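Local coordinates for protein thioredoxin reductase (Streptomyces clavuligerus, PDB 4NTD) that is a flavoenzyme that binds FAD and glutathione, is linked to disulfide formation in the natural product holomycin, and resembles thioredoxin reductases, at residues S171-G176 / A249-F254; L178-G183 / F201-E206; D196-F201 / R218-I223. One frame throughout, in Å; residues are numbered along the deposited sequence.

Interaction 1. Residues S171-G176 / A249-F254; sequences SDQPLG and ARSTVF
Leu-175 and Gly-176 pair in parallel with Thr-252 and Val-253, where Gly-176 sends its N to Thr-252 O (2.9 Å) and takes Phe-254 N on its own O (2.7 Å). Ser-251 N donates to Pro-174 O just ahead of these pairs. Arg-250 folds back over this entry. Bends at chi2 and chi3 (-75° and 96°) bring its guanidinium across Pro-174, whose CB sits over the centre of one face, 3.5 Å from CZ. Leu-175 O lies at the edge of the same group, in its plane, and receives NH1 at 2.9 Å; the donor stands well above the carbonyl plane, 51° out of it. NE turns to Ala-249 O at 2.7 Å, and NH1 also forms a salt bridge with Asp-197, in the turn leading into strand 198-201. Farther out, Ser-251 OG donates to a lone pair of Gln-173 OE1 (2.8 Å), lying in the carbonyl plane of the amide. Leu-175 and Thr-252 run side by side on one face of the sheet, Leu-175 CD2 against Thr-252 CB at 3.9 Å, while Leu-175 CD1 comes up obliquely to the Phe-254 ring. That ring also packs on His-187 and Leu-191 of helix 184-191. The strands belong to the parallel sheet of a Rossmann-like domain, as expected in the pyridine nucleotide-disulphide oxidoreductase family. With a carbonyl and a carboxylate sharing NH1, NE tied to its neighbour's carbonyl and a proline against one face, the guanidinium is probably held in position and rotation, and its charge probably stays compensated at the start of these two strands.

Interaction 2. Residues L178-G183 / F201-E206; sequences LGTSPG and FRHGLE
Phe-201 O takes the amide of Gly-179 at 2.8 Å, with N nearly along the C=O axis but the N-H bent (132° at the hydrogen). Gly-179 is the centre of an inverse gamma turn, and its CA lies against the 201-206 backbone, donating a C-H contact to Arg-202 O (3.6 Å); a side chain at this position would run into the carbonyl oxygens of Phe-201 and Arg-202. Its own O meets His-203, with CB 3.5 Å away and the imidazole presenting its edge in plane. With CG anti to N (chi1 -165°), the ring also reaches Thr-180, whose CG2 crosses it obliquely at CD2, and ND1 is held by Val-227 N. These segments leave the C-terminal ends of neighbouring parallel strands, 175-178 and 198-201, and lead into helices 184-191 and 209-217, the place where Rossmann-type folds commonly form their binding loops. At the first helix Ser-181 OG accepts Gly-183 N in a capping bond; on the other side a type I' turn runs from Arg-202 to Leu-205. Leu-205 spans the remaining distance, both its methyls lying against Ser-181 O, CD2 at 3.5 Å. Replacing this leucine with an alanine would probably open a gap over Ser-181 O and Gly-179 CA, as both methyls that fill it are lost. Back at the strand ends, Leu-178 CD2 lies obliquely by the Phe-201 ring, 4.1 Å from Phe-201 CD2.

Interaction 3. Residues D196-F201 / R218-I223; sequences DDVVLF and RQVPVI
Val-199 and Ile-223 cross at an angle, the CG1 methyl of the valine lying 3.6 Å from Ile-223 CD1 on the face of the sheet that Phe-201 shares. Ile-223 has CG1 anti to its carbonyl carbon (chi1 -63°) and is extended beyond it, which carries CD1 back to this methyl and, obliquely, to Phe-201 CE1 at 4.2 Å. The same Val-199 methyl sits over one face of the Phe-201 ring, offset toward the rim, so one branch touches both neighbours. Val-248 of strand 247-249 touches both Phe-201 and Ile-223. On the other face Leu-200 and Val-222 are paired, with Leu-200 CD2 and Val-222 CG1 4.4 Å apart, and both rest on Leu-215 of helix 209-217. Val-220 points its CG1 into the backbone, 3.4 Å from Val-198 O, and Pro-221 brings CD up to the same oxygen (3.3 Å). The strands are bonded in parallel: Leu-200 N donates to Pro-221 O and Leu-200 O accepts Ile-223 N, each 2.9 Å. This completes a beta-alpha-beta crossover through helix 209-217, which ends in a Schellman motif with Gln-219 at C-prime. Where the chains diverge, water 1 accepts from Val-198 N (2.9 Å) and lies within bonding distance of Asp-196 O and Gln-219 O, and water 2 lies within bonding distance of the same two carbonyls. The chemistry thus changes along the pair: apolar side chains flank direct backbone hydrogen bonds at the Phe-201 end, whereas at the Asp-196 end waters lie between backbones that make no direct hydrogen bond there.

The three contacts follow one parallel sheet from strand 252-254 through 175-178 and 198-201 to 222-223. Interactions 1 and 3, centred about 10 Å apart, are joined, besides the Arg-250 to Asp-197 salt bridge, by a probable hydrogen bond from Leu-175 N to Asp-197 O (2.9 Å). Interaction 2 continues the strands into their exit loops; it shares Phe-201 with interaction 3, and Leu-178 N lies 3.1 Å from Phe-254 O of interaction 1. Glutathione is nearest interaction 1, about 7 Å from the Phe-254 side chain, which is about 6 Å from that of Cys-162, its covalent attachment site. It lies about 9 Å from the Ser-181 side chain and about 13 Å from that of Val-198.

Interaction 1. Residues S171-G176 / A249-F254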
loop_
_atom_site.group_PDB
_atom_site.type_symbol
_atom_site.label_atom_id
_atom_site.label_comp_id
_atom_site.label_asym_id
_atom_site.label_seq_id
_atom_site.Cartn_x
_atom_site.Cartn_y
_atom_site.Cartn_z
ATOM N N SER A 171 -19.515 -17.577 1.299
ATOM C CA SER A 171 -18.948 -18.863 0.890
ATOM C C SER A 171 -20.023 -19.937 0.762
ATOM O O SER A 171 -20.874 -20.075 1.640
ATOM C CB SER A 171 -17.899 -19.337 1.903
ATOM O OG SER A 171 -16.753 -18.506 1.902
ATOM N N ASP A 172 -19.978 -20.681 -0.344
ATOM C CA ASP A 172 -20.862 -21.830 -0.586
ATOM C C ASP A 172 -22.353 -21.495 -0.738
ATOM O O ASP A 172 -23.184 -22.404 -0.784
ATOM C CB ASP A 172 -20.686 -22.893 0.511
ATOM C CG ASP A 172 -19.240 -23.316 0.690
ATOM O OD1 ASP A 172 -18.569 -23.598 -0.323
ATOM O OD2 ASP A 172 -18.771 -23.372 1.846
ATOM N N GLN A 173 -22.698 -20.211 -0.829
ATOM C CA GLN A 173 -24.096 -19.812 -0.985
ATOM C C GLN A 173 -24.485 -19.766 -2.465
ATOM O O GLN A 173 -23.614 -19.773 -3.335
ATOM C CB GLN A 173 -24.348 -18.452 -0.335
ATOM C CG GLN A 173 -24.164 -18.455 1.175
ATOM C CD GLN A 173 -24.558 -17.141 1.824
ATOM O OE1 GLN A 173 -25.320 -16.355 1.260
ATOM N NE2 GLN A 173 -24.040 -16.898 3.026
ATOM N N PRO A 174 -25.801 -19.730 -2.758
ATOM C CA PRO A 174 -26.236 -19.582 -4.149
ATOM C C PRO A 174 -26.019 -18.154 -4.656
ATOM O O PRO A 174 -26.772 -17.243 -4.299
ATOM C CB PRO A 174 -27.733 -19.947 -4.104
ATOM C CG PRO A 174 -27.965 -20.558 -2.763
ATOM C CD PRO A 174 -26.940 -19.961 -1.854
ATOM N N LEU A 175 -24.983 -17.975 -5.473
ATOM C CA LEU A 175 -24.588 -16.657 -5.966
ATOM C C LEU A 175 -25.047 -16.452 -7.403
ATOM O O LEU A 175 -25.043 -17.389 -8.203
ATOM C CB LEU A 175 -23.067 -16.495 -5.905
ATOM C CG LEU A 175 -22.366 -16.915 -4.612
ATOM C CD1 LEU A 175 -20.876 -16.623 -4.711
ATOM C CD2 LEU A 175 -22.972 -16.223 -3.400
ATOM N N GLY A 176 -25.438 -15.223 -7.724
ATOM C CA GLY A 176 -25.788 -14.853 -9.092
ATOM C C GLY A 176 -24.891 -13.742 -9.605
ATOM O O GLY A 176 -24.337 -12.971 -8.820
ATOM N N ALA A 249 -34.043 -18.360 -7.507
ATOM C CA ALA A 249 -33.678 -18.032 -6.137
ATOM C C ALA A 249 -32.158 -17.933 -5.996
ATOM O O ALA A 249 -31.421 -18.788 -6.491
ATOM C CB ALA A 249 -34.244 -19.065 -5.173
ATOM N N ARG A 250 -31.713 -16.860 -5.345
ATOM C CA ARG A 250 -30.303 -16.607 -5.039
ATOM C C ARG A 250 -30.261 -15.884 -3.692
ATOM O O ARG A 250 -31.207 -15.181 -3.342
ATOM C CB ARG A 250 -29.656 -15.705 -6.098
ATOM C CG ARG A 250 -29.520 -16.278 -7.506
ATOM C CD ARG A 250 -28.399 -17.304 -7.632
ATOM N NE ARG A 250 -28.870 -18.681 -7.509
ATOM C CZ ARG A 250 -28.103 -19.763 -7.621
ATOM N NH1 ARG A 250 -26.796 -19.654 -7.854
ATOM N NH2 ARG A 250 -28.647 -20.968 -7.495
ATOM N N SER A 251 -29.175 -16.045 -2.941
ATOM C CA SER A 251 -29.002 -15.315 -1.677
ATOM C C SER A 251 -28.237 -14.005 -1.885
ATOM O O SER A 251 -28.440 -13.037 -1.147
ATOM C CB SER A 251 -28.269 -16.181 -0.651
ATOM O OG SER A 251 -26.903 -16.323 -0.991
ATOM N N THR A 252 -27.354 -13.991 -2.880
ATOM C CA THR A 252 -26.478 -12.853 -3.148
ATOM C C THR A 252 -26.271 -12.718 -4.654
ATOM O O THR A 252 -26.094 -13.719 -5.349
ATOM C CB THR A 252 -25.103 -13.051 -2.477
ATOM O OG1 THR A 252 -25.280 -13.521 -1.136
ATOM C CG2 THR A 252 -24.309 -11.752 -2.458
ATOM N N VAL A 253 -26.301 -11.484 -5.154
ATOM C CA VAL A 253 -26.086 -11.216 -6.575
ATOM C C VAL A 253 -24.932 -10.229 -6.741
ATOM O O VAL A 253 -24.816 -9.263 -5.985
ATOM C CB VAL A 253 -27.372 -10.689 -7.253
ATOM C CG1 VAL A 253 -27.095 -10.212 -8.672
ATOM C CG2 VAL A 253 -28.436 -11.777 -7.273
ATOM N N PHE A 254 -24.074 -10.500 -7.721
ATOM C CA PHE A 254 -22.923 -9.657 -8.013
ATOM C C PHE A 254 -23.058 -8.978 -9.372
ATOM O O PHE A 254 -23.666 -9.518 -10.299
ATOM C CB PHE A 254 -21.630 -10.479 -7.979
ATOM C CG PHE A 254 -21.195 -10.872 -6.594
ATOM C CD1 PHE A 254 -20.190 -10.171 -5.941
ATOM C CD2 PHE A 254 -21.784 -11.949 -5.946
ATOM C CE1 PHE A 254 -19.782 -10.534 -4.668
ATOM C CE2 PHE A 254 -21.383 -12.315 -4.672
ATOM C CZ PHE A 254 -20.380 -11.607 -4.032
#

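Interaction 2. Residues L178-G183 / F201-E206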
loop_
_atom_site.group_PDB
_atom_site.type_symbol
_atom_site.label_atom_id
_atom_site.label_comp_id
_atom_site.label_asym_id
_atom_site.label_seq_id
_atom_site.Cartn_x
_atom_site.Cartn_y
_atom_site.Cartn_z
ATOM N N LEU A 178 -25.137 -10.732 -12.733
ATOM C CA LEU A 178 -25.937 -10.117 -13.795
ATOM C C LEU A 178 -25.057 -9.768 -14.990
ATOM O O LEU A 178 -23.976 -9.204 -14.826
ATOM C CB LEU A 178 -26.643 -8.853 -13.295
ATOM C CG LEU A 178 -27.488 -8.974 -12.025
ATOM C CD1 LEU A 178 -28.198 -7.657 -11.751
ATOM C CD2 LEU A 178 -28.497 -10.108 -12.129
ATOM N N GLY A 179 -25.531 -10.090 -16.192
ATOM C CA GLY A 179 -24.788 -9.809 -17.422
ATOM C C GLY A 179 -24.977 -8.382 -17.906
ATOM O O GLY A 179 -25.455 -8.155 -19.018
ATOM N N THR A 180 -24.580 -7.426 -17.069
ATOM C CA THR A 180 -24.780 -6.001 -17.335
ATOM C C THR A 180 -23.480 -5.288 -17.726
ATOM O O THR A 180 -23.473 -4.071 -17.930
ATOM C CB THR A 180 -25.376 -5.305 -16.095
ATOM O OG1 THR A 180 -24.541 -5.556 -14.957
ATOM C CG2 THR A 180 -26.778 -5.826 -15.812
ATOM N N SER A 181 -22.393 -6.051 -17.836
ATOM C CA SER A 181 -21.068 -5.509 -18.135
ATOM C C SER A 181 -20.257 -6.526 -18.938
ATOM O O SER A 181 -20.473 -7.732 -18.793
ATOM C CB SER A 181 -20.337 -5.179 -16.826
ATOM O OG SER A 181 -18.932 -5.111 -17.007
ATOM N N PRO A 182 -19.316 -6.052 -19.780
ATOM C CA PRO A 182 -18.423 -6.985 -20.481
ATOM C C PRO A 182 -17.556 -7.843 -19.551
ATOM O O PRO A 182 -17.034 -8.866 -19.985
ATOM C CB PRO A 182 -17.530 -6.067 -21.324
ATOM C CG PRO A 182 -18.276 -4.787 -21.445
ATOM C CD PRO A 182 -19.092 -4.655 -20.195
ATOM N N GLY A 183 -17.396 -7.424 -18.296
ATOM C CA GLY A 183 -16.622 -8.186 -17.318
ATOM C C GLY A 183 -17.388 -9.277 -16.584
ATOM O O GLY A 183 -16.810 -9.985 -15.760
ATOM N N PHE A 201 -26.707 -14.711 -15.174
ATOM C CA PHE A 201 -27.902 -14.250 -15.871
ATOM C C PHE A 201 -27.416 -13.459 -17.082
ATOM O O PHE A 201 -26.968 -12.321 -16.943
ATOM C CB PHE A 201 -28.767 -13.407 -14.933
ATOM C CG PHE A 201 -29.276 -14.174 -13.745
ATOM C CD1 PHE A 201 -30.460 -14.896 -13.826
ATOM C CD2 PHE A 201 -28.560 -14.203 -12.554
ATOM C CE1 PHE A 201 -30.928 -15.617 -12.741
ATOM C CE2 PHE A 201 -29.023 -14.923 -11.465
ATOM C CZ PHE A 201 -30.210 -15.632 -11.558
ATOM N N ARG A 202 -27.484 -14.060 -18.269
ATOM C CA ARG A 202 -26.851 -13.470 -19.455
ATOM C C ARG A 202 -27.359 -12.068 -19.784
ATOM O O ARG A 202 -26.574 -11.217 -20.200
ATOM C CB ARG A 202 -26.999 -14.366 -20.686
ATOM C CG ARG A 202 -26.200 -13.858 -21.878
ATOM C CD ARG A 202 -26.192 -14.841 -23.037
ATOM N NE ARG A 202 -27.445 -14.847 -23.784
ATOM C CZ ARG A 202 -27.675 -14.111 -24.866
ATOM N NH1 ARG A 202 -26.737 -13.297 -25.333
ATOM N NH2 ARG A 202 -28.846 -14.187 -25.483
ATOM N N HIS A 203 -28.659 -11.828 -19.613
ATOM C CA HIS A 203 -29.216 -10.480 -19.811
ATOM C C HIS A 203 -28.894 -9.918 -21.208
ATOM O O HIS A 203 -28.644 -8.722 -21.367
ATOM C CB HIS A 203 -28.683 -9.549 -18.706
ATOM C CG HIS A 203 -29.427 -8.257 -18.577
ATOM N ND1 HIS A 203 -30.782 -8.204 -18.347
ATOM C CD2 HIS A 203 -29.002 -6.972 -18.613
ATOM C CE1 HIS A 203 -31.167 -6.944 -18.263
ATOM N NE2 HIS A 203 -30.104 -6.175 -18.419
ATOM N N GLY A 204 -28.878 -10.794 -22.213
ATOM C CA GLY A 204 -28.541 -10.397 -23.584
ATOM C C GLY A 204 -27.096 -9.978 -23.832
ATOM O O GLY A 204 -26.794 -9.386 -24.871
ATOM N N LEU A 205 -26.201 -10.275 -22.889
ATOM C CA LEU A 205 -24.768 -10.054 -23.080
ATOM C C LEU A 205 -24.249 -10.975 -24.182
ATOM O O LEU A 205 -24.574 -12.163 -24.199
ATOM C CB LEU A 205 -24.020 -10.344 -21.776
ATOM C CG LEU A 205 -22.537 -9.994 -21.669
ATOM C CD1 LEU A 205 -22.323 -8.492 -21.782
ATOM C CD2 LEU A 205 -22.000 -10.514 -20.343
ATOM N N GLU A 206 -23.450 -10.431 -25.097
ATOM C CA GLU A 206 -22.863 -11.228 -26.175
ATOM C C GLU A 206 -21.764 -12.125 -25.610
ATOM O O GLU A 206 -20.760 -11.629 -25.095
ATOM C CB GLU A 206 -22.275 -10.328 -27.270
ATOM C CG GLU A 206 -23.272 -9.390 -27.946
ATOM C CD GLU A 206 -24.124 -10.065 -29.010
ATOM O OE1 GLU A 206 -24.187 -11.313 -29.048
ATOM O OE2 GLU A 206 -24.740 -9.335 -29.817
#

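Interaction 3. Residues D196-F201 / R218-I223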
loop_
_atom_site.group_PDB
_atom_site.type_symbol
_atom_site.label_atom_id
_atom_site.label_comp_id
_atom_site.label_asym_id
_atom_site.label_seq_id
_atom_site.Cartn_x
_atom_site.Cartn_y
_atom_site.Cartn_z
ATOM N N ASP A 196 -19.637 -23.305 -5.221
ATOM C CA ASP A 196 -19.863 -24.189 -6.369
ATOM C C ASP A 196 -21.245 -23.963 -6.987
ATOM O O ASP A 196 -21.606 -24.625 -7.958
ATOM C CB ASP A 196 -19.624 -25.669 -6.021
ATOM C CG ASP A 196 -20.610 -26.213 -5.005
ATOM O OD1 ASP A 196 -21.536 -25.479 -4.611
ATOM O OD2 ASP A 196 -20.449 -27.382 -4.596
ATOM N N ASP A 197 -21.991 -22.999 -6.443
ATOM C CA ASP A 197 -23.322 -22.636 -6.932
ATOM C C ASP A 197 -23.308 -21.175 -7.397
ATOM O O ASP A 197 -23.645 -20.262 -6.639
ATOM C CB ASP A 197 -24.350 -22.856 -5.811
ATOM C CG ASP A 197 -25.794 -22.729 -6.282
ATOM O OD1 ASP A 197 -26.043 -22.361 -7.450
ATOM O OD2 ASP A 197 -26.692 -23.007 -5.463
ATOM N N VAL A 198 -22.894 -20.974 -8.647
ATOM C CA VAL A 198 -22.812 -19.649 -9.261
ATOM C C VAL A 198 -23.535 -19.682 -10.605
ATOM O O VAL A 198 -23.240 -20.529 -11.443
ATOM C CB VAL A 198 -21.348 -19.219 -9.488
ATOM C CG1 VAL A 198 -21.281 -17.836 -10.126
ATOM C CG2 VAL A 198 -20.577 -19.233 -8.176
ATOM N N VAL A 199 -24.477 -18.760 -10.801
ATOM C CA VAL A 199 -25.250 -18.670 -12.038
ATOM C C VAL A 199 -25.030 -17.315 -12.708
ATOM O O VAL A 199 -25.056 -16.278 -12.042
ATOM C CB VAL A 199 -26.757 -18.858 -11.755
ATOM C CG1 VAL A 199 -27.602 -18.481 -12.966
ATOM C CG2 VAL A 199 -27.037 -20.293 -11.338
ATOM N N LEU A 200 -24.826 -17.333 -14.024
ATOM C CA LEU A 200 -24.761 -16.110 -14.819
ATOM C C LEU A 200 -26.111 -15.859 -15.477
ATOM O O LEU A 200 -26.599 -16.694 -16.238
ATOM C CB LEU A 200 -23.672 -16.205 -15.893
ATOM C CG LEU A 200 -23.567 -15.027 -16.875
ATOM C CD1 LEU A 200 -23.211 -13.736 -16.155
ATOM C CD2 LEU A 200 -22.556 -15.319 -17.972
ATOM N N PHE A 201 -26.707 -14.711 -15.174
ATOM C CA PHE A 201 -27.902 -14.250 -15.871
ATOM C C PHE A 201 -27.416 -13.459 -17.082
ATOM O O PHE A 201 -26.968 -12.321 -16.943
ATOM C CB PHE A 201 -28.767 -13.407 -14.933
ATOM C CG PHE A 201 -29.276 -14.174 -13.745
ATOM C CD1 PHE A 201 -30.460 -14.896 -13.826
ATOM C CD2 PHE A 201 -28.560 -14.203 -12.554
ATOM C CE1 PHE A 201 -30.928 -15.617 -12.741
ATOM C CE2 PHE A 201 -29.023 -14.923 -11.465
ATOM C CZ PHE A 201 -30.210 -15.632 -11.558
ATOM N N ARG A 218 -16.211 -24.670 -15.854
ATOM C CA ARG A 218 -16.283 -24.356 -14.421
ATOM C C ARG A 218 -17.692 -24.529 -13.849
ATOM O O ARG A 218 -17.950 -24.167 -12.701
ATOM C CB ARG A 218 -15.755 -22.942 -14.145
ATOM C CG ARG A 218 -14.255 -22.780 -14.348
ATOM C CD ARG A 218 -13.442 -23.634 -13.381
ATOM N NE ARG A 218 -13.438 -23.098 -12.017
ATOM C CZ ARG A 218 -13.462 -23.824 -10.897
ATOM N NH1 ARG A 218 -13.526 -25.155 -10.929
ATOM N NH2 ARG A 218 -13.441 -23.207 -9.720
ATOM N N GLN A 219 -18.591 -25.089 -14.655
ATOM C CA GLN A 219 -19.927 -25.477 -14.211
ATOM C C GLN A 219 -20.709 -24.295 -13.619
ATOM O O GLN A 219 -21.241 -24.362 -12.511
ATOM C CB GLN A 219 -19.834 -26.694 -13.276
ATOM C CG GLN A 219 -19.180 -27.879 -13.985
ATOM C CD GLN A 219 -19.089 -29.147 -13.152
ATOM O OE1 GLN A 219 -18.788 -29.102 -11.960
ATOM N NE2 GLN A 219 -19.324 -30.295 -13.791
ATOM N N VAL A 220 -20.749 -23.216 -14.400
ATOM C CA VAL A 220 -21.558 -22.032 -14.122
ATOM C C VAL A 220 -22.716 -22.025 -15.119
ATOM O O VAL A 220 -22.505 -21.734 -16.299
ATOM C CB VAL A 220 -20.728 -20.740 -14.310
ATOM C CG1 VAL A 220 -21.593 -19.488 -14.181
ATOM C CG2 VAL A 220 -19.575 -20.702 -13.321
ATOM N N PRO A 221 -23.940 -22.350 -14.661
ATOM C CA PRO A 221 -25.069 -22.269 -15.587
ATOM C C PRO A 221 -25.296 -20.857 -16.119
ATOM O O PRO A 221 -25.070 -19.882 -15.397
ATOM C CB PRO A 221 -26.263 -22.710 -14.734
ATOM C CG PRO A 221 -25.677 -23.554 -13.662
ATOM C CD PRO A 221 -24.330 -22.956 -13.375
ATOM N N VAL A 222 -25.724 -20.757 -17.375
ATOM C CA VAL A 222 -26.085 -19.477 -17.970
ATOM C C VAL A 222 -27.584 -19.482 -18.237
ATOM O O VAL A 222 -28.071 -20.262 -19.054
ATOM C CB VAL A 222 -25.327 -19.204 -19.283
ATOM C CG1 VAL A 222 -25.634 -17.803 -19.801
ATOM C CG2 VAL A 222 -23.827 -19.376 -19.088
ATOM N N ILE A 223 -28.305 -18.616 -17.534
ATOM C CA ILE A 223 -29.749 -18.512 -17.682
ATOM C C ILE A 223 -30.060 -17.353 -18.625
ATOM O O ILE A 223 -29.599 -16.229 -18.414
ATOM C CB ILE A 223 -30.434 -18.344 -16.310
ATOM C CG1 ILE A 223 -30.159 -19.598 -15.465
ATOM C CG2 ILE A 223 -31.931 -18.107 -16.473
ATOM C CD1 ILE A 223 -30.788 -19.600 -14.091
HETATM O O HOH W 1 -22.637 -23.446 -10.224
HETATM O O HOH W 2 -20.441 -25.963 -10.156
#